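Local coordinates for ABC transporter (Thermotoga maritima, PDB 1JI0), which probably hydrolyses ATP to power the transport of branched-chain amino acids, as the ATP-binding component of an ABC transporter, at residues A[35-40]-A[193-198]; A[84-89]-A[161-166]; A[88-93]-A[144-149]. One frame throughout, in Å; residues are numbered along the deposited sequence.

Contacts 1 and 2 are two parallel strand pairs of one sheet, with centres 11 Å apart. Strands 160-164 and 192-196 are neighbours in it and join the two pairs: L193 N lies 2.9 Å from L161 O and V195 O lies 2.8 Å from E165 N, both probable hydrogen bonds. Contact 3 shares E88 and G89 with contact 2, at a centre distance of 9 Å. It sets the loop that leaves edge strand 83-86 against helix 142-154. Contacts 1 and 3 do not touch; their nearest atoms are about 6 Å apart. ATP links all three. A40 lies in its pocket, and E88, D164 and E165 gather at its gamma phosphate.

Contact 1 of 3, residues A[35-40]-A[193-198]; sequences VTLIGA and LLVEQN
The strand that runs into the P-loop, 35-38, pairs in parallel with strand 193-196 in the central sheet of the ABC ATPase, V35 beside L193 and L37 beside V195. The axes of the two short strands approach to 4.5 Å. L194 N donates to V35 O at 2.8 Å in a nearly straight bond (174°). L194 O then takes two donors. L37 N reaches it at 2.8 Å, and T36 OG1 at 2.7 Å from the other face of the carbonyl plane. The hydroxyl can do so because OG1 stands anti to the backbone N (chi1 -173°), beside its own carbonyl. This grip satisfies a polar side chain on a buried strand. E196 N closes the ladder on L37 O at 3.1 Å. On the sheet face of V35 and L37, V195 CG2 lies 4.0 Å from L37 CB, the two side chains side by side and pointing the same way. V35 CG1 meets L193 CD1 at 3.8 Å. Helix 45-52 packs over this face through T48, L49 and I52. E196 OE1 accepts from Q197 N and N198 N on opposite faces of its carboxylate, while OE2 is bonded to S167. G39 O accepts from K45 NZ. Such a parallel pair, with one strand leading into the Walker A loop and its helix, is typical of the P-loop NTPase fold.

Contact 2 of 3, residues A[84-89]-A[161-166]; sequences ALVPEG and LMMDEP. With ATP (adenosine-5'-triphosphate), chain B.
With chi1 at -79°, E88 has its CG anti to the carbonyl carbon; D164 carries its CG anti to the backbone N (chi1 -166°). These torsions bring the two side chains across each other obliquely, CG of E88 3.4 Å from CG of D164. The site is the end of the Walker B strand, 161-164, next to the edge strand 84-86, whose continuation starts the loop that corresponds to the Q-loop of ABC ATPases. The strands are parallel. M162 N binds A84 O, V86 N binds M162 O at 2.9 Å, and D164 N binds V86 O. On one face V86 CG2 packs against L161 CD1 at 4.1 Å, and A149 and A153 of helix 142-154 lie over V86. On the other, L85 CD1 rests on CB of M162, a selenomethionine that also meets L49 and I52. Past the strands, three carboxylates crowd round the gamma phosphate of ATP. E88 OE2 is 3.2 Å from E165 OE2, two acceptors with no bond between them, and the carboxylate planes are only 15° apart. E165 OE2 is also 3.2 Å from O1G of ATP. The approach of E88 OE1 to the phosphate is too short to be trusted. D164 OD2 is bonded to T46 OG1, consistent with the Walker B aspartate of relatives, which acts at the magnesium site; E165 probably stands where they have their catalytic glutamate. One water accepts from E88 N at 3.0 Å and donates to D164 OD2 at 2.6 Å.

Contact 3 of 3, residues A[88-93]-A[144-149]; sequences EGRRIF and EQQMLA. With ATP (adenosine-5'-triphosphate), chain B.
R90 and Q146 cross at about a right angle, and their guanidinium and amide planes are 85° apart. The contact is carried by the aliphatic part of R90: its CG lies 3.1 Å from Q146 OE1. The bend of Q146 at its second torsion (chi2 59°) turns the amide back toward the loop. Two waters fill in the polar side. One accepts from R90 N at 2.8 Å and lies 2.6 Å from Q146 OE1. The other accepts from R90 NE at 3.1 Å and also reaches Q146 OE1, so the amide oxygen and the arginine are joined through solvent. Further out, R90 NH2 is bonded to L168 O.

I92 makes the apolar half of the contact. It meets L148 nearly at a right angle, with I92 CG1 3.4 Å from L148 CD2, tighter than usual packing. Its CD1 pushes on to the helix backbone, 3.4 Å from A149 N. On the same helix, the side chain of Q145 crosses I92 obliquely, its end at CG2. A149 CB faces the loop backbone at R91 O, 3.8 Å away. N101 of helix 98-103 closes over I92 and L148.

At the ATP end of the loop, R91 NE gives E88 O a weak bond, while the carboxylate of E88 looks at the gamma phosphate. With an alanine in place of E88 the chain beyond CB is gone, which would probably leave the gamma phosphate without this neighbour and open a gap beside D164. A loop leaving the edge strand beside the nucleotide and braced on the helix that begins within the LSGGE signature is typical of the Q-loop of ABC ATPases.

Contact 1 of 3, residues A[35-40]-A[193-198]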
loop_
_atom_site.group_PDB
_atom_site.type_symbol
_atom_site.label_atom_id
_atom_site.label_comp_id
_atom_site.label_asym_id
_atom_site.label_seq_id
_atom_site.Cartn_x
_atom_site.Cartn_y
_atom_site.Cartn_z
ATOM N N VAL A 35 4.854 7.172 1.064
ATOM C CA VAL A 35 6.054 6.675 1.720
ATOM C C VAL A 35 6.265 5.254 1.239
ATOM O O VAL A 35 5.316 4.489 1.130
ATOM C CB VAL A 35 5.904 6.671 3.258
ATOM C CG1 VAL A 35 7.058 5.892 3.893
ATOM C CG2 VAL A 35 5.903 8.097 3.773
ATOM N N THR A 36 7.504 4.892 0.938
ATOM C CA THR A 36 7.745 3.549 0.475
ATOM C C THR A 36 8.747 2.794 1.335
ATOM O O THR A 36 9.707 3.355 1.872
ATOM C CB THR A 36 8.210 3.536 -1.004
ATOM O OG1 THR A 36 8.281 2.178 -1.464
ATOM C CG2 THR A 36 9.584 4.199 -1.152
ATOM N N LEU A 37 8.481 1.507 1.483
ATOM C CA LEU A 37 9.338 0.616 2.236
ATOM C C LEU A 37 9.850 -0.332 1.162
ATOM O O LEU A 37 9.065 -1.017 0.506
ATOM C CB LEU A 37 8.503 -0.116 3.285
ATOM C CG LEU A 37 9.140 -1.150 4.201
ATOM C CD1 LEU A 37 10.292 -0.533 4.995
ATOM C CD2 LEU A 37 8.051 -1.681 5.139
ATOM N N ILE A 38 11.162 -0.329 0.951
ATOM C CA ILE A 38 11.766 -1.181 -0.062
ATOM C C ILE A 38 12.797 -2.107 0.557
ATOM O O ILE A 38 13.253 -1.884 1.676
ATOM C CB ILE A 38 12.443 -0.338 -1.173
ATOM C CG1 ILE A 38 13.595 0.487 -0.590
ATOM C CG2 ILE A 38 11.413 0.592 -1.817
ATOM C CD1 ILE A 38 14.352 1.295 -1.636
ATOM N N GLY A 39 13.148 -3.157 -0.179
ATOM C CA GLY A 39 14.126 -4.109 0.300
ATOM C C GLY A 39 14.000 -5.402 -0.473
ATOM O O GLY A 39 12.995 -5.627 -1.149
ATOM N N ALA A 40 15.016 -6.253 -0.372
ATOM C CA ALA A 40 15.014 -7.531 -1.076
ATOM C C ALA A 40 13.949 -8.471 -0.526
ATOM O O ALA A 40 13.412 -8.262 0.564
ATOM C CB ALA A 40 16.386 -8.180 -0.973
ATOM N N LEU A 193 1.200 4.123 1.828
ATOM C CA LEU A 193 2.367 3.402 2.336
ATOM C C LEU A 193 2.543 2.296 1.299
ATOM O O LEU A 193 1.730 1.376 1.199
ATOM C CB LEU A 193 2.142 2.806 3.737
ATOM C CG LEU A 193 3.389 2.091 4.300
ATOM C CD1 LEU A 193 4.618 2.933 4.070
ATOM C CD2 LEU A 193 3.263 1.848 5.785
ATOM N N LEU A 194 3.605 2.419 0.510
ATOM C CA LEU A 194 3.894 1.502 -0.575
ATOM C C LEU A 194 5.089 0.597 -0.310
ATOM O O LEU A 194 6.198 1.077 -0.072
ATOM C CB LEU A 194 4.145 2.328 -1.845
ATOM C CG LEU A 194 4.592 1.670 -3.148
ATOM C CD1 LEU A 194 3.433 0.854 -3.736
ATOM C CD2 LEU A 194 5.035 2.745 -4.134
ATOM N N VAL A 195 4.853 -0.713 -0.339
ATOM C CA VAL A 195 5.913 -1.690 -0.151
ATOM C C VAL A 195 6.230 -2.233 -1.547
ATOM O O VAL A 195 5.332 -2.660 -2.269
ATOM C CB VAL A 195 5.464 -2.846 0.760
ATOM C CG1 VAL A 195 6.454 -3.987 0.659
ATOM C CG2 VAL A 195 5.367 -2.367 2.204
ATOM N N GLU A 196 7.502 -2.213 -1.929
ATOM C CA GLU A 196 7.886 -2.672 -3.257
ATOM C C GLU A 196 9.250 -3.322 -3.341
ATOM O O GLU A 196 10.147 -3.050 -2.546
ATOM C CB GLU A 196 7.841 -1.507 -4.256
ATOM C CG GLU A 196 6.552 -1.393 -5.054
ATOM C CD GLU A 196 6.382 -2.529 -6.049
ATOM O OE1 GLU A 196 7.317 -3.344 -6.187
ATOM O OE2 GLU A 196 5.321 -2.608 -6.698
ATOM N N GLN A 197 9.382 -4.200 -4.319
ATOM C CA GLN A 197 10.634 -4.879 -4.582
ATOM C C GLN A 197 11.258 -4.053 -5.706
ATOM O O GLN A 197 12.478 -3.966 -5.829
ATOM C CB GLN A 197 10.370 -6.316 -5.035
ATOM C CG GLN A 197 11.600 -7.066 -5.501
ATOM C CD GLN A 197 11.437 -8.568 -5.375
ATOM O OE1 GLN A 197 10.381 -9.121 -5.701
ATOM N NE2 GLN A 197 12.485 -9.240 -4.903
ATOM N N ASN A 198 10.396 -3.439 -6.516
ATOM C CA ASN A 198 10.832 -2.589 -7.618
ATOM C C ASN A 198 11.168 -1.242 -6.989
ATOM O O ASN A 198 10.359 -0.320 -6.997
ATOM C CB ASN A 198 9.705 -2.437 -8.646
ATOM C CG ASN A 198 10.165 -1.758 -9.932
ATOM O OD1 ASN A 198 9.572 -1.955 -10.995
ATOM N ND2 ASN A 198 11.216 -0.952 -9.839
#

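Contact 2 of 3, residues A[84-89]-A[161-166]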
loop_
_atom_site.group_PDB
_atom_site.type_symbol
_atom_site.label_atom_id
_atom_site.label_comp_id
_atom_site.label_asym_id
_atom_site.label_seq_id
_atom_site.Cartn_x
_atom_site.Cartn_y
_atom_site.Cartn_z
ATOM N N ALA A 84 -6.818 0.836 4.685
ATOM C CA ALA A 84 -7.085 -0.107 3.605
ATOM C C ALA A 84 -5.795 -0.780 3.146
ATOM O O ALA A 84 -4.760 -0.122 3.002
ATOM C CB ALA A 84 -7.731 0.612 2.432
ATOM N N LEU A 85 -5.856 -2.088 2.920
ATOM C CA LEU A 85 -4.693 -2.836 2.468
ATOM C C LEU A 85 -4.971 -3.609 1.185
ATOM O O LEU A 85 -5.938 -4.362 1.106
ATOM C CB LEU A 85 -4.237 -3.815 3.552
ATOM C CG LEU A 85 -3.238 -4.906 3.144
ATOM C CD1 LEU A 85 -1.951 -4.280 2.614
ATOM C CD2 LEU A 85 -2.939 -5.793 4.339
ATOM N N VAL A 86 -4.136 -3.389 0.172
ATOM C CA VAL A 86 -4.239 -4.108 -1.096
ATOM C C VAL A 86 -3.029 -5.035 -1.032
ATOM O O VAL A 86 -1.917 -4.655 -1.410
ATOM C CB VAL A 86 -4.105 -3.173 -2.320
ATOM C CG1 VAL A 86 -4.310 -3.971 -3.600
ATOM C CG2 VAL A 86 -5.138 -2.056 -2.249
ATOM N N PRO A 87 -3.234 -6.265 -0.536
ATOM C CA PRO A 87 -2.207 -7.300 -0.376
ATOM C C PRO A 87 -1.651 -7.824 -1.688
ATOM O O PRO A 87 -2.134 -7.469 -2.759
ATOM C CB PRO A 87 -2.946 -8.383 0.393
ATOM C CG PRO A 87 -4.302 -8.324 -0.250
ATOM C CD PRO A 87 -4.577 -6.837 -0.306
ATOM N N GLU A 88 -0.622 -8.663 -1.588
ATOM C CA GLU A 88 -0.017 -9.274 -2.764
ATOM C C GLU A 88 -0.990 -10.332 -3.264
ATOM O O GLU A 88 -1.755 -10.897 -2.482
ATOM C CB GLU A 88 1.310 -9.951 -2.408
ATOM C CG GLU A 88 2.493 -9.012 -2.276
ATOM C CD GLU A 88 3.790 -9.747 -1.965
ATOM O OE1 GLU A 88 3.933 -10.266 -0.836
ATOM O OE2 GLU A 88 4.666 -9.811 -2.858
ATOM N N GLY A 89 -0.965 -10.595 -4.565
ATOM C CA GLY A 89 -1.851 -11.599 -5.118
ATOM C C GLY A 89 -3.051 -11.053 -5.858
ATOM O O GLY A 89 -3.944 -11.814 -6.223
ATOM N N LEU A 161 -3.850 4.320 2.589
ATOM C CA LEU A 161 -3.876 3.250 1.591
ATOM C C LEU A 161 -2.530 2.531 1.591
ATOM O O LEU A 161 -1.493 3.139 1.292
ATOM C CB LEU A 161 -4.169 3.819 0.200
ATOM C CG LEU A 161 -4.120 2.869 -1.008
ATOM C CD1 LEU A 161 -5.162 1.768 -0.857
ATOM C CD2 LEU A 161 -4.377 3.655 -2.297
HETATM N N MSE A 162 -2.543 1.248 1.948
HETATM C CA MSE A 162 -1.325 0.444 1.976
HETATM C C MSE A 162 -1.374 -0.513 0.791
HETATM O O MSE A 162 -2.430 -1.069 0.481
HETATM C CB MSE A 162 -1.223 -0.341 3.287
HETATM C CG MSE A 162 -1.286 0.543 4.536
HETATM SE SE MSE A 162 -0.719 -0.325 6.155
HETATM C CE MSE A 162 1.139 0.112 6.098
HETATM N N MSE A 163 -0.235 -0.695 0.127
HETATM C CA MSE A 163 -0.167 -1.564 -1.042
HETATM C C MSE A 163 1.091 -2.422 -0.983
HETATM O O MSE A 163 2.196 -1.909 -0.791
HETATM C CB MSE A 163 -0.167 -0.715 -2.315
HETATM C CG MSE A 163 -1.312 0.283 -2.411
HETATM SE SE MSE A 163 -1.238 1.354 -4.051
HETATM C CE MSE A 163 -1.195 3.105 -3.282
ATOM N N ASP A 164 0.919 -3.730 -1.145
ATOM C CA ASP A 164 2.042 -4.656 -1.093
ATOM C C ASP A 164 2.388 -5.116 -2.501
ATOM O O ASP A 164 1.630 -5.864 -3.131
ATOM C CB ASP A 164 1.701 -5.868 -0.208
ATOM C CG ASP A 164 2.926 -6.692 0.163
ATOM O OD1 ASP A 164 4.040 -6.386 -0.313
ATOM O OD2 ASP A 164 2.785 -7.655 0.938
ATOM N N GLU A 165 3.537 -4.646 -2.983
ATOM C CA GLU A 165 4.053 -4.962 -4.308
ATOM C C GLU A 165 3.000 -4.884 -5.401
ATOM O O GLU A 165 2.716 -5.871 -6.070
ATOM C CB GLU A 165 4.696 -6.343 -4.297
ATOM C CG GLU A 165 5.639 -6.518 -3.130
ATOM C CD GLU A 165 6.899 -7.229 -3.515
ATOM O OE1 GLU A 165 7.457 -6.890 -4.579
ATOM O OE2 GLU A 165 7.339 -8.120 -2.758
ATOM N N PRO A 166 2.427 -3.691 -5.610
ATOM C CA PRO A 166 1.395 -3.421 -6.617
ATOM C C PRO A 166 1.834 -3.739 -8.052
ATOM O O PRO A 166 0.995 -4.006 -8.915
ATOM C CB PRO A 166 1.123 -1.925 -6.455
ATOM C CG PRO A 166 1.596 -1.618 -5.067
ATOM C CD PRO A 166 2.819 -2.454 -4.915
HETATM P PG ATP B . 6.660 -10.241 0.209
HETATM O O1G ATP B . 6.858 -10.828 -1.129
HETATM O O2G ATP B . 6.371 -8.791 0.215
HETATM O O3G ATP B . 5.810 -11.100 1.109
HETATM P PB ATP B . 8.708 -9.597 2.221
HETATM O O1B ATP B . 10.150 -9.240 2.032
HETATM O O2B ATP B . 7.785 -8.553 2.629
HETATM O O3B ATP B . 8.149 -10.263 0.841
HETATM P PA ATP B . 7.966 -11.263 4.523
HETATM O O1A ATP B . 6.535 -11.481 4.267
HETATM O O2A ATP B . 8.343 -10.411 5.682
HETATM O O3A ATP B . 8.693 -10.817 3.170
HETATM O "O5'" ATP B . 8.637 -12.666 4.673
HETATM C "C5'" ATP B . 10.045 -12.793 4.890
HETATM C "C4'" ATP B . 10.360 -13.198 6.285
HETATM O "O4'" ATP B . 9.837 -14.545 6.470
HETATM C "C3'" ATP B . 11.843 -13.316 6.529
HETATM O "O3'" ATP B . 12.185 -12.638 7.754
HETATM C "C2'" ATP B . 12.083 -14.797 6.583
HETATM O "O2'" ATP B . 13.175 -15.183 7.410
HETATM C "C1'" ATP B . 10.782 -15.293 7.237
HETATM N N9 ATP B . 10.475 -16.768 7.110
HETATM C C8 ATP B . 9.245 -17.363 6.910
HETATM N N7 ATP B . 9.258 -18.666 6.848
HETATM C C5 ATP B . 10.601 -18.969 7.022
HETATM C C6 ATP B . 11.310 -20.209 7.066
HETATM N N6 ATP B . 10.673 -21.359 6.926
HETATM N N1 ATP B . 12.659 -20.193 7.254
HETATM C C2 ATP B . 13.289 -19.018 7.395
HETATM N N3 ATP B . 12.745 -17.782 7.375
HETATM C C4 ATP B . 11.365 -17.828 7.181
HETATM O O HOH W 1 -0.798 -4.573 -4.031
HETATM O O HOH W 2 0.255 -8.169 1.284
#

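Contact 3 of 3, residues A[88-93]-A[144-149]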
loop_
_atom_site.group_PDB
_atom_site.type_symbol
_atom_site.label_atom_id
_atom_site.label_comp_id
_atom_site.label_asym_id
_atom_site.label_seq_id
_atom_site.Cartn_x
_atom_site.Cartn_y
_atom_site.Cartn_z
ATOM N N GLU A 88 -0.622 -8.663 -1.588
ATOM C CA GLU A 88 -0.017 -9.274 -2.764
ATOM C C GLU A 88 -0.990 -10.332 -3.264
ATOM O O GLU A 88 -1.755 -10.897 -2.482
ATOM C CB GLU A 88 1.310 -9.951 -2.408
ATOM C CG GLU A 88 2.493 -9.012 -2.276
ATOM C CD GLU A 88 3.790 -9.747 -1.965
ATOM O OE1 GLU A 88 3.933 -10.266 -0.836
ATOM O OE2 GLU A 88 4.666 -9.811 -2.858
ATOM N N GLY A 89 -0.965 -10.595 -4.565
ATOM C CA GLY A 89 -1.851 -11.599 -5.118
ATOM C C GLY A 89 -3.051 -11.053 -5.858
ATOM O O GLY A 89 -3.944 -11.814 -6.223
ATOM N N ARG A 90 -3.076 -9.743 -6.081
ATOM C CA ARG A 90 -4.176 -9.103 -6.799
ATOM C C ARG A 90 -5.494 -9.775 -6.426
ATOM O O ARG A 90 -6.290 -10.124 -7.299
ATOM C CB ARG A 90 -3.955 -9.232 -8.310
ATOM C CG ARG A 90 -2.505 -9.047 -8.749
ATOM C CD ARG A 90 -2.278 -9.634 -10.132
ATOM N NE ARG A 90 -0.860 -9.715 -10.475
ATOM C CZ ARG A 90 -0.380 -10.423 -11.495
ATOM N NH1 ARG A 90 -1.208 -11.112 -12.273
ATOM N NH2 ARG A 90 0.925 -10.450 -11.739
ATOM N N ARG A 91 -5.712 -9.968 -5.130
ATOM C CA ARG A 91 -6.925 -10.615 -4.650
ATOM C C ARG A 91 -8.178 -9.876 -5.089
ATOM O O ARG A 91 -8.364 -8.699 -4.785
ATOM C CB ARG A 91 -6.882 -10.733 -3.127
ATOM C CG ARG A 91 -5.684 -11.529 -2.646
ATOM C CD ARG A 91 -5.509 -11.473 -1.144
ATOM N NE ARG A 91 -4.176 -11.933 -0.765
ATOM C CZ ARG A 91 -3.697 -11.911 0.473
ATOM N NH1 ARG A 91 -4.448 -11.451 1.469
ATOM N NH2 ARG A 91 -2.465 -12.340 0.717
ATOM N N ILE A 92 -9.031 -10.590 -5.814
ATOM C CA ILE A 92 -10.275 -10.042 -6.332
ATOM C C ILE A 92 -11.306 -11.177 -6.341
ATOM O O ILE A 92 -10.941 -12.347 -6.249
ATOM C CB ILE A 92 -10.061 -9.506 -7.774
ATOM C CG1 ILE A 92 -10.857 -8.225 -7.972
ATOM C CG2 ILE A 92 -10.460 -10.552 -8.806
ATOM C CD1 ILE A 92 -10.356 -7.074 -7.127
ATOM N N PHE A 93 -12.587 -10.842 -6.441
ATOM C CA PHE A 93 -13.616 -11.877 -6.480
ATOM C C PHE A 93 -14.049 -12.117 -7.914
ATOM O O PHE A 93 -14.856 -11.371 -8.463
ATOM C CB PHE A 93 -14.799 -11.471 -5.611
ATOM C CG PHE A 93 -14.470 -11.431 -4.154
ATOM C CD1 PHE A 93 -14.526 -10.239 -3.446
ATOM C CD2 PHE A 93 -14.071 -12.590 -3.493
ATOM C CE1 PHE A 93 -14.185 -10.198 -2.095
ATOM C CE2 PHE A 93 -13.728 -12.562 -2.147
ATOM C CZ PHE A 93 -13.785 -11.361 -1.446
ATOM N N GLU A 144 -5.308 -6.012 -14.965
ATOM C CA GLU A 144 -6.622 -5.429 -14.730
ATOM C C GLU A 144 -7.143 -5.772 -13.338
ATOM O O GLU A 144 -7.748 -4.934 -12.673
ATOM C CB GLU A 144 -7.594 -5.927 -15.797
ATOM C CG GLU A 144 -7.139 -5.580 -17.205
ATOM C CD GLU A 144 -8.018 -6.190 -18.271
ATOM O OE1 GLU A 144 -8.052 -7.437 -18.379
ATOM O OE2 GLU A 144 -8.675 -5.415 -18.996
ATOM N N GLN A 145 -6.907 -7.003 -12.906
ATOM C CA GLN A 145 -7.349 -7.432 -11.586
ATOM C C GLN A 145 -6.642 -6.616 -10.508
ATOM O O GLN A 145 -7.250 -6.237 -9.503
ATOM C CB GLN A 145 -7.063 -8.918 -11.384
ATOM C CG GLN A 145 -7.908 -9.827 -12.260
ATOM C CD GLN A 145 -7.751 -11.283 -11.889
ATOM O OE1 GLN A 145 -6.672 -11.852 -12.022
ATOM N NE2 GLN A 145 -8.830 -11.895 -11.409
ATOM N N GLN A 146 -5.355 -6.352 -10.730
ATOM C CA GLN A 146 -4.560 -5.569 -9.792
ATOM C C GLN A 146 -5.181 -4.184 -9.708
ATOM O O GLN A 146 -5.333 -3.624 -8.622
ATOM C CB GLN A 146 -3.107 -5.464 -10.280
ATOM C CG GLN A 146 -2.206 -4.593 -9.411
ATOM C CD GLN A 146 -2.131 -5.074 -7.971
ATOM O OE1 GLN A 146 -1.834 -6.240 -7.708
ATOM N NE2 GLN A 146 -2.398 -4.174 -7.033
HETATM N N MSE A 147 -5.552 -3.644 -10.865
HETATM C CA MSE A 147 -6.168 -2.327 -10.932
HETATM C C MSE A 147 -7.539 -2.361 -10.263
HETATM O O MSE A 147 -7.980 -1.366 -9.681
HETATM C CB MSE A 147 -6.309 -1.883 -12.391
HETATM C CG MSE A 147 -4.987 -1.835 -13.155
HETATM SE SE MSE A 147 -3.665 -0.603 -12.391
HETATM C CE MSE A 147 -3.700 0.781 -13.759
ATOM N N LEU A 148 -8.208 -3.508 -10.351
ATOM C CA LEU A 148 -9.527 -3.667 -9.740
ATOM C C LEU A 148 -9.386 -3.675 -8.216
ATOM O O LEU A 148 -10.155 -3.024 -7.511
ATOM C CB LEU A 148 -10.188 -4.967 -10.220
ATOM C CG LEU A 148 -11.600 -5.278 -9.686
ATOM C CD1 LEU A 148 -12.468 -4.052 -9.808
ATOM C CD2 LEU A 148 -12.218 -6.437 -10.458
ATOM N N ALA A 149 -8.391 -4.406 -7.719
ATOM C CA ALA A 149 -8.136 -4.484 -6.280
ATOM C C ALA A 149 -7.888 -3.084 -5.724
ATOM O O ALA A 149 -8.395 -2.720 -4.658
ATOM C CB ALA A 149 -6.931 -5.377 -6.009
HETATM P PG ATP B . 6.660 -10.241 0.209
HETATM O O1G ATP B . 6.858 -10.828 -1.129
HETATM O O2G ATP B . 6.371 -8.791 0.215
HETATM O O3G ATP B . 5.810 -11.100 1.109
HETATM P PB ATP B . 8.708 -9.597 2.221
HETATM O O1B ATP B . 10.150 -9.240 2.032
HETATM O O2B ATP B . 7.785 -8.553 2.629
HETATM O O3B ATP B . 8.149 -10.263 0.841
HETATM P PA ATP B . 7.966 -11.263 4.523
HETATM O O1A ATP B . 6.535 -11.481 4.267
HETATM O O2A ATP B . 8.343 -10.411 5.682
HETATM O O3A ATP B . 8.693 -10.817 3.170
HETATM O "O5'" ATP B . 8.637 -12.666 4.673
HETATM C "C5'" ATP B . 10.045 -12.793 4.890
HETATM C "C4'" ATP B . 10.360 -13.198 6.285
HETATM O "O4'" ATP B . 9.837 -14.545 6.470
HETATM C "C3'" ATP B . 11.843 -13.316 6.529
HETATM O "O3'" ATP B . 12.185 -12.638 7.754
HETATM C "C2'" ATP B . 12.083 -14.797 6.583
HETATM O "O2'" ATP B . 13.175 -15.183 7.410
HETATM C "C1'" ATP B . 10.782 -15.293 7.237
HETATM N N9 ATP B . 10.475 -16.768 7.110
HETATM C C8 ATP B . 9.245 -17.363 6.910
HETATM N N7 ATP B . 9.258 -18.666 6.848
HETATM C C5 ATP B . 10.601 -18.969 7.022
HETATM C C6 ATP B . 11.310 -20.209 7.066
HETATM N N6 ATP B . 10.673 -21.359 6.926
HETATM N N1 ATP B . 12.659 -20.193 7.254
HETATM C C2 ATP B . 13.289 -19.018 7.395
HETATM N N3 ATP B . 12.745 -17.782 7.375
HETATM C C4 ATP B . 11.365 -17.828 7.181
HETATM O O HOH W 3 -1.431 -7.574 -5.482
HETATM O O HOH W 4 0.652 -7.218 -9.425
#